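Local coordinates for protein beta-N-acetylhexosaminidase (Bacteroides fragilis, PDB 4PYS) that probably hydrolyses terminal beta-linked N-acetylhexosamine residues from glycans, at residues F323-A328 with Y350-N355. Sequence-based numbering, arbitrary orientation.
Sequences FSARMA and YSLPDN
In the TIM-barrel catalytic domain of this family 20 hexosaminidase, helix 316-333 packs against the loop that leads from strand 337-341 into strand 356-360. The two alanines of the helix, Ala-325 and Ala-328, point toward the loop. Their small side chains let the loop run close, with the CA atoms of Ala-325 and Leu-352 only 5.1 Å apart. Three loop side chains touch the methyl of Ala-325. Tyr-350 meets it obliquely, CE1 lying 3.5 Å from Ala-325 CB. CG of Tyr-350 is anti to the backbone N (chi1 -165°), which brings the ring to Ala-325. Leu-352 reaches in with one branch, CD2, which sits 3.8 Å from Ala-325 N and also touches Ser-324 CB. The ring of Pro-353 spans the two alanines. Its CD faces Ala-325, while CG is 3.6 Å from Ala-328 CB.

Tyr-350 stacks edge-to-face with Trp-322, and Ser-324 OG turns back to Gln-320 O; Trp-322 and Gln-320 both belong to helix 316-333. On its far side the helix packs on helix 264-280 through Phe-323 and Met-327, a selenomethionine. Asn-355 lies just before strand 356-360. Its CG lies between the backbone N and the carbonyl carbon (chi1 65°), and the amide turns to the helix. Asn-355 is buried, and its ND2 has two carbonyl acceptors, Arg-336 O and Ala-328 O. The bond to Ala-328 O is 3.0 Å long, and ND2 stands 34° out of that carbonyl's plane.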
# COMPACT_ATOMS: atom_id res chain seq x y z
N PHE A 323 -23.77 -9.00 -6.22
CA PHE A 323 -23.58 -7.85 -5.35
C PHE A 323 -22.28 -7.11 -5.68
O PHE A 323 -22.26 -5.88 -5.80
CB PHE A 323 -23.57 -8.30 -3.89
CG PHE A 323 -23.16 -7.22 -2.94
CD1 PHE A 323 -24.09 -6.30 -2.47
CD2 PHE A 323 -21.84 -7.10 -2.52
CE1 PHE A 323 -23.72 -5.29 -1.61
CE2 PHE A 323 -21.46 -6.10 -1.65
CZ PHE A 323 -22.40 -5.19 -1.19
N SER A 324 -21.18 -7.86 -5.80
CA SER A 324 -19.90 -7.26 -6.14
C SER A 324 -19.98 -6.58 -7.49
O SER A 324 -19.41 -5.51 -7.70
CB SER A 324 -18.81 -8.34 -6.17
OG SER A 324 -18.62 -8.88 -4.88
N ALA A 325 -20.72 -7.19 -8.41
CA ALA A 325 -20.90 -6.62 -9.74
C ALA A 325 -21.64 -5.27 -9.69
O ALA A 325 -21.26 -4.33 -10.38
CB ALA A 325 -21.65 -7.60 -10.63
N ARG A 326 -22.69 -5.19 -8.87
CA ARG A 326 -23.45 -3.96 -8.74
C ARG A 326 -22.59 -2.82 -8.19
O ARG A 326 -22.69 -1.68 -8.65
CB ARG A 326 -24.68 -4.15 -7.85
CG ARG A 326 -25.71 -5.16 -8.36
CD ARG A 326 -26.16 -4.86 -9.79
NE ARG A 326 -25.69 -5.91 -10.70
CZ ARG A 326 -25.12 -5.69 -11.87
NH1 ARG A 326 -24.94 -4.45 -12.30
NH2 ARG A 326 -24.72 -6.71 -12.62
N MSE A 327 -21.75 -3.13 -7.21
CA MSE A 327 -20.91 -2.10 -6.60
C MSE A 327 -19.79 -1.68 -7.54
O MSE A 327 -19.44 -0.51 -7.62
CB MSE A 327 -20.31 -2.59 -5.28
CG MSE A 327 -21.33 -3.08 -4.27
SE MSE A 327 -22.71 -1.80 -3.79
CE MSE A 327 -21.77 -0.16 -3.70
N ALA A 328 -19.21 -2.65 -8.25
CA ALA A 328 -18.18 -2.34 -9.22
C ALA A 328 -18.76 -1.51 -10.36
O ALA A 328 -18.13 -0.59 -10.86
CB ALA A 328 -17.55 -3.62 -9.74
N TYR A 350 -21.73 -15.29 -12.01
CA TYR A 350 -22.12 -13.96 -12.48
C TYR A 350 -20.87 -13.17 -12.83
O TYR A 350 -19.94 -13.06 -12.03
CB TYR A 350 -22.93 -13.23 -11.41
CG TYR A 350 -23.67 -12.03 -11.96
CD1 TYR A 350 -23.05 -10.79 -12.02
CD2 TYR A 350 -24.97 -12.14 -12.42
CE1 TYR A 350 -23.72 -9.69 -12.52
CE2 TYR A 350 -25.65 -11.05 -12.92
CZ TYR A 350 -25.01 -9.83 -12.97
OH TYR A 350 -25.68 -8.73 -13.47
N SER A 351 -20.83 -12.64 -14.05
CA SER A 351 -19.61 -12.02 -14.53
C SER A 351 -19.42 -10.59 -14.04
O SER A 351 -20.34 -9.77 -14.06
CB SER A 351 -19.51 -12.08 -16.05
OG SER A 351 -18.18 -11.83 -16.46
N LEU A 352 -18.20 -10.31 -13.60
CA LEU A 352 -17.83 -9.01 -13.07
C LEU A 352 -17.48 -8.06 -14.20
O LEU A 352 -16.91 -8.48 -15.21
CB LEU A 352 -16.66 -9.17 -12.10
CG LEU A 352 -17.02 -10.04 -10.90
CD1 LEU A 352 -15.79 -10.47 -10.12
CD2 LEU A 352 -17.97 -9.28 -9.99
N PRO A 353 -17.81 -6.77 -14.04
CA PRO A 353 -17.59 -5.75 -15.07
C PRO A 353 -16.11 -5.48 -15.36
O PRO A 353 -15.24 -5.93 -14.60
CB PRO A 353 -18.26 -4.50 -14.49
CG PRO A 353 -18.33 -4.74 -13.02
CD PRO A 353 -18.48 -6.21 -12.85
N ASP A 354 -15.82 -4.75 -16.44
CA ASP A 354 -14.44 -4.61 -16.93
C ASP A 354 -13.55 -3.63 -16.16
O ASP A 354 -12.41 -3.41 -16.55
CB ASP A 354 -14.42 -4.29 -18.44
CG ASP A 354 -15.07 -2.95 -18.77
OD1 ASP A 354 -15.42 -2.19 -17.85
OD2 ASP A 354 -15.23 -2.66 -19.98
N ASN A 355 -14.07 -3.04 -15.09
CA ASN A 355 -13.22 -2.20 -14.23
C ASN A 355 -12.72 -2.93 -12.99
O ASN A 355 -12.17 -2.31 -12.07
CB ASN A 355 -13.96 -0.93 -13.82
CG ASN A 355 -15.15 -1.22 -12.94
OD1 ASN A 355 -15.87 -2.20 -13.15
ND2 ASN A 355 -15.37 -0.37 -11.94